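Side-chain contacts in dual specificity protein phosphatase 15 (Homo sapiens, PDB 1YZ4), which removes phosphate from phosphotyrosine, phosphoserine and phosphothreonine residues of proteins as a dual-specificity phosphatase, here represented by its catalytic domain: residues K71-F76 with T99-A104; D27-N32 with P46-I51; D116-I121 with A128-G133; V106-G111 with E139-A144. The protein carries 1 engineered substitution. All coordinates share one frame; numbering follows the deposited sequence.

Contact 1: K71-F76 with T99-A104; sequences KECINF and TTIVTA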
loop_
_atom_site.group_PDB
_atom_site.type_symbol
_atom_site.label_atom_id
_atom_site.label_comp_id
_atom_site.label_asym_id
_atom_site.label_seq_id
_atom_site.Cartn_x
_atom_site.Cartn_y
_atom_site.Cartn_z
ATOM N N LYS A 71 -6.935 -7.854 -3.909
ATOM C CA LYS A 71 -7.063 -7.842 -5.359
ATOM C C LYS A 71 -7.344 -6.452 -5.911
ATOM O O LYS A 71 -6.618 -5.946 -6.768
ATOM C CB LYS A 71 -8.175 -8.795 -5.802
ATOM C CG LYS A 71 -8.291 -8.918 -7.314
ATOM C CD LYS A 71 -9.570 -9.625 -7.754
ATOM C CE LYS A 71 -9.646 -11.059 -7.265
ATOM N NZ LYS A 71 -10.884 -11.732 -7.763
ATOM N N GLU A 72 -8.404 -5.832 -5.415
ATOM C CA GLU A 72 -8.771 -4.511 -5.887
ATOM C C GLU A 72 -7.687 -3.454 -5.626
ATOM O O GLU A 72 -7.456 -2.598 -6.472
ATOM C CB GLU A 72 -10.107 -4.092 -5.263
ATOM C CG GLU A 72 -10.070 -3.882 -3.756
ATOM C CD GLU A 72 -11.460 -3.783 -3.154
ATOM O OE1 GLU A 72 -12.251 -2.928 -3.606
ATOM O OE2 GLU A 72 -11.761 -4.564 -2.229
ATOM N N CYS A 73 -7.019 -3.516 -4.477
ATOM C CA CYS A 73 -5.972 -2.545 -4.172
ATOM C C CYS A 73 -4.775 -2.718 -5.098
ATOM O O CYS A 73 -4.222 -1.742 -5.621
ATOM C CB CYS A 73 -5.499 -2.679 -2.716
ATOM S SG CYS A 73 -6.620 -2.020 -1.441
ATOM N N ILE A 74 -4.369 -3.966 -5.297
ATOM C CA ILE A 74 -3.235 -4.242 -6.159
ATOM C C ILE A 74 -3.525 -3.835 -7.604
ATOM O O ILE A 74 -2.633 -3.377 -8.315
ATOM C CB ILE A 74 -2.856 -5.731 -6.090
ATOM C CG1 ILE A 74 -2.267 -6.032 -4.708
ATOM C CG2 ILE A 74 -1.881 -6.084 -7.198
ATOM C CD1 ILE A 74 -1.908 -7.488 -4.478
ATOM N N ASN A 75 -4.774 -3.989 -8.030
ATOM C CA ASN A 75 -5.144 -3.628 -9.388
ATOM C C ASN A 75 -5.140 -2.123 -9.534
ATOM O O ASN A 75 -4.717 -1.590 -10.558
ATOM C CB ASN A 75 -6.515 -4.206 -9.738
ATOM C CG ASN A 75 -6.418 -5.614 -10.318
ATOM O OD1 ASN A 75 -6.257 -5.790 -11.524
ATOM N ND2 ASN A 75 -6.491 -6.621 -9.453
ATOM N N PHE A 76 -5.604 -1.444 -8.492
ATOM C CA PHE A 76 -5.648 0.013 -8.465
ATOM C C PHE A 76 -4.211 0.540 -8.581
ATOM O O PHE A 76 -3.887 1.329 -9.472
ATOM C CB PHE A 76 -6.275 0.470 -7.146
ATOM C CG PHE A 76 -6.457 1.962 -7.029
ATOM C CD1 PHE A 76 -7.490 2.608 -7.703
ATOM C CD2 PHE A 76 -5.632 2.708 -6.197
ATOM C CE1 PHE A 76 -7.707 3.980 -7.541
ATOM C CE2 PHE A 76 -5.835 4.085 -6.026
ATOM C CZ PHE A 76 -6.876 4.722 -6.696
ATOM N N THR A 99 0.727 -0.826 5.374
ATOM C CA THR A 99 1.888 -1.686 5.192
ATOM C C THR A 99 1.487 -3.040 4.622
ATOM O O THR A 99 2.151 -3.579 3.738
ATOM C CB THR A 99 2.613 -1.887 6.536
ATOM O OG1 THR A 99 2.913 -0.603 7.101
ATOM C CG2 THR A 99 3.899 -2.656 6.345
ATOM N N THR A 100 0.388 -3.579 5.132
ATOM C CA THR A 100 -0.121 -4.874 4.696
ATOM C C THR A 100 -0.508 -4.852 3.211
ATOM O O THR A 100 -0.170 -5.768 2.450
ATOM C CB THR A 100 -1.362 -5.260 5.539
ATOM O OG1 THR A 100 -1.046 -5.124 6.931
ATOM C CG2 THR A 100 -1.792 -6.693 5.254
ATOM N N ILE A 101 -1.231 -3.812 2.807
ATOM C CA ILE A 101 -1.652 -3.675 1.421
ATOM C C ILE A 101 -0.438 -3.538 0.488
ATOM O O ILE A 101 -0.370 -4.203 -0.544
ATOM C CB ILE A 101 -2.613 -2.454 1.244
ATOM C CG1 ILE A 101 -4.020 -2.817 1.724
ATOM C CG2 ILE A 101 -2.695 -2.037 -0.208
ATOM C CD1 ILE A 101 -4.104 -3.147 3.189
ATOM N N VAL A 102 0.527 -2.697 0.850
ATOM C CA VAL A 102 1.702 -2.526 -0.003
ATOM C C VAL A 102 2.569 -3.791 -0.092
ATOM O O VAL A 102 3.126 -4.097 -1.156
ATOM C CB VAL A 102 2.575 -1.325 0.463
ATOM C CG1 VAL A 102 2.794 -1.391 1.955
ATOM C CG2 VAL A 102 3.922 -1.346 -0.251
ATOM N N THR A 103 2.674 -4.529 1.012
ATOM C CA THR A 103 3.473 -5.752 1.034
ATOM C C THR A 103 2.871 -6.753 0.056
ATOM O O THR A 103 3.583 -7.381 -0.735
ATOM C CB THR A 103 3.525 -6.364 2.459
ATOM O OG1 THR A 103 4.170 -5.444 3.342
ATOM C CG2 THR A 103 4.329 -7.666 2.478
ATOM N N ALA A 104 1.552 -6.880 0.103
ATOM C CA ALA A 104 0.846 -7.786 -0.782
ATOM C C ALA A 104 1.130 -7.411 -2.238
ATOM O O ALA A 104 1.326 -8.277 -3.086
ATOM C CB ALA A 104 -0.639 -7.711 -0.503
#
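C73 and I74 of helix 70-82 meet I101 and A104 of helix 97-110 in two adjoining apolar contacts. The first pairs C73 with I101. Methyl CG2 of I101 lies 3.8 Å from C73 CB. The sulfur takes part too, with C73 SG 4.1 Å from I101 CG2 and 4.2 Å from I101 CG1. The thiol therefore rests alongside both branches of the isoleucine. The second contact is made by the far methyl of I74. Its outer chain is extended (chi2 177°), which carries CD1 across to the other helix. I74 CD1 sits 3.6 Å from A104 O and 4.2 Å from A104 CB, so it touches both the carbonyl oxygen and the small methyl.

Behind this layer the backbones come close, with C73 CA 7.2 Å from I101 CA. On helix 70-82, N75 ND2 gives an almost straight hydrogen bond (171°) to K71 O at 2.8 Å. It arrives 50° above the carbonyl plane, and K71 O also accepts from N75 N. Further out, F141 of helix 132-143 touches both I74 and A104, while L149 and L153 of helix 145-157 pack on I74. Helix 97-110 follows the phosphate-binding loop of the phosphatase fold. The I101 side chain is about 7 Å from that of S91, the engineered serine at the predicted phosphocysteine position.

All four touching residues are buried. With no hydrogen bond or charge pair between the segments, their fit here depends on the shape of buried apolar groups, close behind the catalytic loop.

Contact 2: D27-N32 with P46-I51; sequences DQLGRN and PLLQDI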
loop_
_atom_site.group_PDB
_atom_site.type_symbol
_atom_site.label_atom_id
_atom_site.label_comp_id
_atom_site.label_asym_id
_atom_site.label_seq_id
_atom_site.Cartn_x
_atom_site.Cartn_y
_atom_site.Cartn_z
ATOM N N ASP A 27 2.203 19.760 0.448
ATOM C CA ASP A 27 3.580 19.932 0.033
ATOM C C ASP A 27 4.163 18.575 -0.357
ATOM O O ASP A 27 4.826 18.443 -1.388
ATOM C CB ASP A 27 4.383 20.553 1.171
ATOM C CG ASP A 27 5.830 20.771 0.807
ATOM O OD1 ASP A 27 6.560 19.771 0.659
ATOM O OD2 ASP A 27 6.236 21.943 0.663
ATOM N N GLN A 28 3.903 17.565 0.471
ATOM C CA GLN A 28 4.394 16.219 0.205
ATOM C C GLN A 28 3.733 15.686 -1.053
ATOM O O GLN A 28 4.399 15.147 -1.937
ATOM C CB GLN A 28 4.077 15.277 1.370
ATOM C CG GLN A 28 5.031 15.353 2.552
ATOM C CD GLN A 28 4.826 14.199 3.527
ATOM O OE1 GLN A 28 4.945 13.037 3.152
ATOM N NE2 GLN A 28 4.518 14.517 4.777
ATOM N N LEU A 29 2.417 15.848 -1.122
ATOM C CA LEU A 29 1.639 15.383 -2.261
ATOM C C LEU A 29 2.139 15.957 -3.581
ATOM O O LEU A 29 2.206 15.247 -4.589
ATOM C CB LEU A 29 0.162 15.734 -2.057
ATOM C CG LEU A 29 -0.522 14.938 -0.938
ATOM C CD1 LEU A 29 -1.877 15.547 -0.601
ATOM C CD2 LEU A 29 -0.672 13.485 -1.370
ATOM N N GLY A 30 2.492 17.240 -3.570
ATOM C CA GLY A 30 2.981 17.885 -4.776
ATOM C C GLY A 30 4.403 17.467 -5.083
ATOM O O GLY A 30 4.748 17.172 -6.226
ATOM N N ARG A 31 5.229 17.445 -4.045
ATOM C CA ARG A 31 6.624 17.054 -4.174
ATOM C C ARG A 31 6.726 15.680 -4.836
ATOM O O ARG A 31 7.507 15.492 -5.771
ATOM C CB ARG A 31 7.273 17.020 -2.787
ATOM C CG ARG A 31 8.731 16.605 -2.777
ATOM C CD ARG A 31 9.305 16.635 -1.366
ATOM N NE ARG A 31 10.721 16.268 -1.344
ATOM C CZ ARG A 31 11.463 16.198 -0.241
ATOM N NH1 ARG A 31 10.928 16.471 0.942
ATOM N NH2 ARG A 31 12.742 15.852 -0.322
ATOM N N ASN A 32 5.928 14.729 -4.352
ATOM C CA ASN A 32 5.937 13.372 -4.890
ATOM C C ASN A 32 4.943 13.123 -6.032
ATOM O O ASN A 32 4.708 11.974 -6.420
ATOM C CB ASN A 32 5.699 12.361 -3.764
ATOM C CG ASN A 32 6.816 12.359 -2.747
ATOM O OD1 ASN A 32 7.985 12.485 -3.105
ATOM N ND2 ASN A 32 6.468 12.207 -1.473
ATOM N N PRO A 46 -12.799 13.937 3.794
ATOM C CA PRO A 46 -12.842 14.874 2.667
ATOM C C PRO A 46 -11.722 14.517 1.690
ATOM O O PRO A 46 -10.584 14.301 2.104
ATOM C CB PRO A 46 -12.615 16.229 3.333
ATOM C CG PRO A 46 -13.180 16.029 4.718
ATOM C CD PRO A 46 -12.680 14.656 5.078
ATOM N N LEU A 47 -12.046 14.445 0.402
ATOM C CA LEU A 47 -11.052 14.092 -0.604
ATOM C C LEU A 47 -10.460 15.306 -1.312
ATOM O O LEU A 47 -11.181 16.214 -1.715
ATOM C CB LEU A 47 -11.676 13.156 -1.640
ATOM C CG LEU A 47 -12.388 11.919 -1.090
ATOM C CD1 LEU A 47 -12.870 11.094 -2.276
ATOM C CD2 LEU A 47 -11.454 11.089 -0.182
ATOM N N LEU A 48 -9.141 15.302 -1.473
ATOM C CA LEU A 48 -8.430 16.395 -2.131
ATOM C C LEU A 48 -8.624 16.370 -3.642
ATOM O O LEU A 48 -8.664 15.306 -4.254
ATOM C CB LEU A 48 -6.938 16.313 -1.804
ATOM C CG LEU A 48 -6.628 16.265 -0.305
ATOM C CD1 LEU A 48 -5.146 16.024 -0.097
ATOM C CD2 LEU A 48 -7.081 17.564 0.361
ATOM N N GLN A 49 -8.736 17.551 -4.240
ATOM C CA GLN A 49 -8.936 17.656 -5.680
ATOM C C GLN A 49 -7.747 17.171 -6.485
ATOM O O GLN A 49 -6.599 17.255 -6.044
ATOM C CB GLN A 49 -9.225 19.103 -6.085
ATOM C CG GLN A 49 -10.523 19.660 -5.545
ATOM C CD GLN A 49 -10.902 20.976 -6.202
ATOM O OE1 GLN A 49 -10.135 21.943 -6.173
ATOM N NE2 GLN A 49 -12.090 21.016 -6.801
ATOM N N ASP A 50 -8.041 16.667 -7.679
ATOM C CA ASP A 50 -7.022 16.188 -8.597
ATOM C C ASP A 50 -6.312 14.928 -8.126
ATOM O O ASP A 50 -5.149 14.693 -8.471
ATOM C CB ASP A 50 -6.006 17.299 -8.857
ATOM C CG ASP A 50 -6.672 18.618 -9.191
ATOM O OD1 ASP A 50 -7.562 18.622 -10.068
ATOM O OD2 ASP A 50 -6.311 19.647 -8.573
ATOM N N ILE A 51 -7.011 14.128 -7.327
ATOM C CA ILE A 51 -6.472 12.865 -6.839
ATOM C C ILE A 51 -7.578 11.817 -6.891
ATOM O O ILE A 51 -8.718 12.080 -6.519
ATOM C CB ILE A 51 -5.925 12.975 -5.378
ATOM C CG1 ILE A 51 -4.684 13.879 -5.347
ATOM C CG2 ILE A 51 -5.555 11.589 -4.849
ATOM C CD1 ILE A 51 -4.005 13.984 -3.982
#
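L29 of the short helix 26-31 packs on L48 and I51 of the loop that crosses from strand 36-40 to strand 52-56, its parallel neighbour in the central sheet. L29 is the hub. Its two methyls are shared out between the two partners. CD1 of L29 meets CD1 of L48 at 3.3 Å, methyl against methyl, which is tight for two carbons. The two leucine side chains cross at about a right angle. Their closest atoms are these two CD1 methyls. CD2 of L29 faces CD1 of I51 at a looser 4.3 Å. CG of L29 lies beside the backbone N and anti to the carbonyl carbon (chi1 -69°), which leaves CD1 and CD2 to meet L48 and I51. The backbones stay well apart, with L29 CA 9.6 Å from I51 CA. The gap is bridged by side chains alone, and all of them are aliphatic.

L29 is buried, whereas L48 and I51 are partly exposed. The patch therefore lies at the margin of the domain, far from the catalytic loop. Y53 of strand 52-56 holds the loop by a hydrogen bond from L48 N to its OH. Q28 bonds through OE1 to M8 N and through NE2 to D22 OD1, which ties the helix to the chain before it. I37 of strand 36-40 touches both L29 and I51, so helix and loop meet over that strand of the sheet.

Contact 3: D116-I121 with A128-G133; sequences DVLEAI and ANPNPG
L118 reaches P130 because its CG stands anti to the backbone N (chi1 -174°) and CD1 then continues the extended chain (chi2 -173°). This carries the methyl off helix 114-123 to the proline ring, where L118 CD1 lies 4.3 Å from P130 CD. The other methyl is turned to the backbone of the same loop, and L118 CD2 comes to 4.5 Å from A128 O. One helical turn on, I121 uses its short branch. With CG1 beside the backbone N (chi1 -65°), CG2 is the methyl that faces the loop, and I121 CG2 lies 4.2 Å from A128 CB. The main chains are nearest at this end, with I121 CA 7.1 Å from A128 CA.

The loop leads straight into helix 132-143. N131 is its N-cap. The run from N131 to F134 is an Asn-Pro-Gly-Phe form of the Asn-x-Gly-Phe sequence common in dual-specificity phosphatases. N131 OD1 accepts a hydrogen bond from F134 N, and N131 ND2 bonds to D60 OD1, which links the helix start to another loop. The P130 side chain is about 9 Å from that of the engineered S91.

Two loop carbonyls are bonded to basic side chains that follow each segment: A128 O to K122 NZ, and P130 O to R135 NH1.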
loop_
_atom_site.group_PDB
_atom_site.type_symbol
_atom_site.label_atom_id
_atom_site.label_comp_id
_atom_site.label_asym_id
_atom_site.label_seq_id
_atom_site.Cartn_x
_atom_site.Cartn_y
_atom_site.Cartn_z
ATOM N N ASP A 116 10.544 -11.421 3.370
ATOM C CA ASP A 116 11.595 -10.702 2.669
ATOM C C ASP A 116 11.070 -9.331 2.258
ATOM O O ASP A 116 11.779 -8.331 2.364
ATOM C CB ASP A 116 12.054 -11.463 1.417
ATOM C CG ASP A 116 12.682 -12.802 1.739
ATOM O OD1 ASP A 116 13.451 -12.869 2.712
ATOM O OD2 ASP A 116 12.419 -13.785 1.012
ATOM N N VAL A 117 9.823 -9.285 1.793
ATOM C CA VAL A 117 9.234 -8.020 1.358
ATOM C C VAL A 117 9.103 -7.043 2.530
ATOM O O VAL A 117 9.497 -5.875 2.425
ATOM C CB VAL A 117 7.833 -8.232 0.686
ATOM C CG1 VAL A 117 7.232 -6.896 0.311
ATOM C CG2 VAL A 117 7.968 -9.089 -0.575
ATOM N N LEU A 118 8.563 -7.527 3.644
ATOM C CA LEU A 118 8.381 -6.698 4.833
ATOM C C LEU A 118 9.745 -6.178 5.305
ATOM O O LEU A 118 9.897 -4.994 5.618
ATOM C CB LEU A 118 7.711 -7.523 5.944
ATOM C CG LEU A 118 7.267 -6.887 7.275
ATOM C CD1 LEU A 118 6.809 -7.975 8.230
ATOM C CD2 LEU A 118 8.393 -6.132 7.915
ATOM N N GLU A 119 10.729 -7.071 5.361
ATOM C CA GLU A 119 12.071 -6.703 5.797
ATOM C C GLU A 119 12.664 -5.660 4.859
ATOM O O GLU A 119 13.391 -4.759 5.290
ATOM C CB GLU A 119 12.972 -7.943 5.836
ATOM C CG GLU A 119 14.419 -7.671 6.245
ATOM C CD GLU A 119 15.253 -8.945 6.346
ATOM O OE1 GLU A 119 16.483 -8.848 6.562
ATOM O OE2 GLU A 119 14.677 -10.047 6.213
ATOM N N ALA A 120 12.351 -5.782 3.573
ATOM C CA ALA A 120 12.860 -4.834 2.593
ATOM C C ALA A 120 12.166 -3.486 2.793
ATOM O O ALA A 120 12.780 -2.424 2.653
ATOM C CB ALA A 120 12.622 -5.357 1.186
ATOM N N ILE A 121 10.882 -3.533 3.133
ATOM C CA ILE A 121 10.133 -2.310 3.363
ATOM C C ILE A 121 10.639 -1.615 4.630
ATOM O O ILE A 121 10.785 -0.388 4.654
ATOM C CB ILE A 121 8.619 -2.604 3.473
ATOM C CG1 ILE A 121 8.110 -3.126 2.128
ATOM C CG2 ILE A 121 7.854 -1.341 3.854
ATOM C CD1 ILE A 121 6.622 -3.453 2.101
ATOM N N ALA A 128 7.379 0.194 10.022
ATOM C CA ALA A 128 6.547 -0.796 9.333
ATOM C C ALA A 128 6.292 -2.031 10.181
ATOM O O ALA A 128 7.230 -2.716 10.597
ATOM C CB ALA A 128 7.193 -1.199 8.025
ATOM N N ASN A 129 5.019 -2.329 10.422
ATOM C CA ASN A 129 4.690 -3.483 11.239
ATOM C C ASN A 129 3.215 -3.875 11.189
ATOM O O ASN A 129 2.384 -3.359 11.937
ATOM C CB ASN A 129 5.140 -3.213 12.685
ATOM C CG ASN A 129 4.628 -4.251 13.671
ATOM O OD1 ASN A 129 4.431 -5.420 13.325
ATOM N ND2 ASN A 129 4.428 -3.827 14.920
ATOM N N PRO A 130 2.863 -4.784 10.277
ATOM C CA PRO A 130 1.460 -5.200 10.200
ATOM C C PRO A 130 1.114 -6.052 11.420
ATOM O O PRO A 130 1.964 -6.782 11.934
ATOM C CB PRO A 130 1.398 -5.971 8.879
ATOM C CG PRO A 130 2.786 -6.452 8.691
ATOM C CD PRO A 130 3.630 -5.291 9.128
ATOM N N ASN A 131 -0.124 -5.950 11.898
ATOM C CA ASN A 131 -0.527 -6.717 13.073
ATOM C C ASN A 131 -0.453 -8.232 12.814
ATOM O O ASN A 131 -0.509 -8.685 11.666
ATOM C CB ASN A 131 -1.935 -6.288 13.538
ATOM C CG ASN A 131 -3.052 -6.838 12.661
ATOM O OD1 ASN A 131 -3.152 -8.053 12.456
ATOM N ND2 ASN A 131 -3.914 -5.946 12.155
ATOM N N PRO A 132 -0.322 -9.036 13.885
ATOM C CA PRO A 132 -0.233 -10.498 13.778
ATOM C C PRO A 132 -1.230 -11.145 12.813
ATOM O O PRO A 132 -0.869 -12.046 12.054
ATOM C CB PRO A 132 -0.447 -10.955 15.218
ATOM C CG PRO A 132 0.175 -9.850 16.000
ATOM C CD PRO A 132 -0.355 -8.626 15.301
ATOM N N GLY A 133 -2.478 -10.683 12.842
ATOM C CA GLY A 133 -3.490 -11.250 11.965
ATOM C C GLY A 133 -3.265 -10.949 10.497
ATOM O O GLY A 133 -3.518 -11.791 9.632
#

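Contact 4: V106-G111 with E139-A144; sequences VMTVTG and EEFGWA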
loop_
_atom_site.group_PDB
_atom_site.type_symbol
_atom_site.label_atom_id
_atom_site.label_comp_id
_atom_site.label_asym_id
_atom_site.label_seq_id
_atom_site.Cartn_x
_atom_site.Cartn_y
_atom_site.Cartn_z
ATOM N N VAL A 106 3.816 -5.712 -3.513
ATOM C CA VAL A 106 5.202 -6.005 -3.836
ATOM C C VAL A 106 5.429 -7.508 -3.942
ATOM O O VAL A 106 6.247 -7.963 -4.738
ATOM C CB VAL A 106 6.145 -5.389 -2.786
ATOM C CG1 VAL A 106 7.600 -5.728 -3.112
ATOM C CG2 VAL A 106 5.949 -3.872 -2.765
ATOM N N MET A 107 4.700 -8.284 -3.150
ATOM C CA MET A 107 4.842 -9.732 -3.225
ATOM C C MET A 107 4.446 -10.205 -4.621
ATOM O O MET A 107 5.170 -10.985 -5.242
ATOM C CB MET A 107 3.953 -10.422 -2.184
ATOM C CG MET A 107 4.495 -10.382 -0.767
ATOM S SD MET A 107 3.260 -10.855 0.464
ATOM C CE MET A 107 3.200 -12.618 0.219
ATOM N N THR A 108 3.311 -9.720 -5.126
ATOM C CA THR A 108 2.855 -10.150 -6.442
ATOM C C THR A 108 3.743 -9.696 -7.600
ATOM O O THR A 108 3.981 -10.479 -8.523
ATOM C CB THR A 108 1.381 -9.724 -6.747
ATOM O OG1 THR A 108 1.372 -8.632 -7.671
ATOM C CG2 THR A 108 0.651 -9.330 -5.485
ATOM N N VAL A 109 4.247 -8.461 -7.567
ATOM C CA VAL A 109 5.099 -7.998 -8.667
ATOM C C VAL A 109 6.536 -8.513 -8.613
ATOM O O VAL A 109 7.241 -8.457 -9.614
ATOM C CB VAL A 109 5.145 -6.443 -8.790
ATOM C CG1 VAL A 109 3.760 -5.909 -9.067
ATOM C CG2 VAL A 109 5.736 -5.824 -7.537
ATOM N N THR A 110 6.967 -9.011 -7.456
ATOM C CA THR A 110 8.329 -9.541 -7.319
ATOM C C THR A 110 8.351 -11.067 -7.181
ATOM O O THR A 110 9.365 -11.714 -7.452
ATOM C CB THR A 110 9.049 -8.958 -6.087
ATOM O OG1 THR A 110 8.405 -9.424 -4.902
ATOM C CG2 THR A 110 9.023 -7.438 -6.112
ATOM N N GLY A 111 7.233 -11.636 -6.745
ATOM C CA GLY A 111 7.162 -13.076 -6.566
ATOM C C GLY A 111 7.836 -13.525 -5.282
ATOM O O GLY A 111 7.970 -14.726 -5.034
ATOM N N GLU A 139 0.529 -14.397 4.722
ATOM C CA GLU A 139 1.044 -15.751 4.545
ATOM C C GLU A 139 0.174 -16.467 3.509
ATOM O O GLU A 139 0.683 -17.037 2.546
ATOM C CB GLU A 139 0.985 -16.515 5.873
ATOM C CG GLU A 139 2.334 -16.837 6.490
ATOM C CD GLU A 139 3.103 -17.879 5.710
ATOM O OE1 GLU A 139 3.401 -17.640 4.522
ATOM O OE2 GLU A 139 3.410 -18.940 6.287
ATOM N N GLU A 140 -1.141 -16.428 3.727
ATOM C CA GLU A 140 -2.096 -17.058 2.820
ATOM C C GLU A 140 -1.880 -16.527 1.414
ATOM O O GLU A 140 -1.586 -17.279 0.493
ATOM C CB GLU A 140 -3.534 -16.735 3.235
ATOM C CG GLU A 140 -4.042 -17.441 4.480
ATOM C CD GLU A 140 -5.434 -16.961 4.890
ATOM O OE1 GLU A 140 -6.355 -16.981 4.035
ATOM O OE2 GLU A 140 -5.602 -16.564 6.067
ATOM N N PHE A 141 -2.034 -15.216 1.273
ATOM C CA PHE A 141 -1.888 -14.534 -0.003
ATOM C C PHE A 141 -0.640 -14.972 -0.758
ATOM O O PHE A 141 -0.684 -15.189 -1.972
ATOM C CB PHE A 141 -1.849 -13.024 0.218
ATOM C CG PHE A 141 -1.693 -12.234 -1.048
ATOM C CD1 PHE A 141 -2.763 -12.087 -1.929
ATOM C CD2 PHE A 141 -0.462 -11.667 -1.381
ATOM C CE1 PHE A 141 -2.611 -11.391 -3.123
ATOM C CE2 PHE A 141 -0.297 -10.968 -2.572
ATOM C CZ PHE A 141 -1.375 -10.830 -3.450
ATOM N N GLY A 142 0.470 -15.102 -0.039
ATOM C CA GLY A 142 1.705 -15.511 -0.676
ATOM C C GLY A 142 1.587 -16.883 -1.309
ATOM O O GLY A 142 2.015 -17.098 -2.443
ATOM N N TRP A 143 0.989 -17.812 -0.575
ATOM C CA TRP A 143 0.822 -19.173 -1.056
ATOM C C TRP A 143 -0.205 -19.284 -2.177
ATOM O O TRP A 143 0.073 -19.845 -3.238
ATOM C CB TRP A 143 0.388 -20.082 0.098
ATOM C CG TRP A 143 0.375 -21.552 -0.241
ATOM C CD1 TRP A 143 1.434 -22.419 -0.185
ATOM C CD2 TRP A 143 -0.749 -22.326 -0.689
ATOM N NE1 TRP A 143 1.038 -23.681 -0.566
ATOM C CE2 TRP A 143 -0.294 -23.651 -0.881
ATOM C CE3 TRP A 143 -2.093 -22.027 -0.946
ATOM C CZ2 TRP A 143 -1.140 -24.677 -1.319
ATOM C CZ3 TRP A 143 -2.935 -23.051 -1.383
ATOM C CH2 TRP A 143 -2.452 -24.358 -1.563
ATOM N N ALA A 144 -1.391 -18.734 -1.939
ATOM C CA ALA A 144 -2.487 -18.833 -2.897
ATOM C C ALA A 144 -2.576 -17.856 -4.072
ATOM O O ALA A 144 -2.262 -18.195 -5.212
ATOM C CB ALA A 144 -3.818 -18.822 -2.129
#
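M107 and T108 on helix 97-110 face F141 and G142 on helix 132-143, two short helical segments that run nearly parallel (20°) with their axes 10.6 Å apart. The backbones are nearest where M107 CA lies 7.1 Å from G142 CA. M107 is extended as far as its sulfur, then bends at chi3 (75°). That bend sets the end methyl against the glycine. M107 CE lies 3.4 Å from G142 CA and 3.7 Å from G142 N, and with no side chain in the way it rests directly on the helix backbone. At the edge of the aromatic ring, M107 CE is also 4.1 Å from F141 CD2.

T108 comes to the ring from the other helix. T108 CG2 lies in the ring plane at the edge, 3.2 Å from F141 CZ and 3.5 Å from F141 CE2. This is a close fit. The chi1 of T108 is 105°, away from a staggered value, which suggests some strain. F70 makes an edge-to-face pair with F141. I74 of helix 70-82 also touches T108, and W114 and V117 of helix 114-123 pack on M107.

Near the helix end, T110 OG1 donates to V106 O at 2.6 Å. T110 N reaches that oxygen from the opposite face.

Across the helices the contact relies on shape: a methionine methyl on bare backbone and methyls at an aromatic edge, with no hydrogen bond between the two segments.

In the fold
Contacts 1, 3 and 4 form one continuous buried core, while contact 2 is a partly buried patch on the far side of the chain's centre from contacts 3 and 4. Contacts 1 and 4 share helix 97-110 and touch each other. Contact 3 lies on the loop leading into helix 132-143 and contact 4 near that helix's end, and V117 packs on V106 and M107 between them. All four are apolar, but in different ways. Contact 1 adds a thiol, contact 3 a proline, and contact 4 an aromatic ring and a glycine. Contact 2 is purely aliphatic. Contacts 1 and 3 lie nearer the engineered S91.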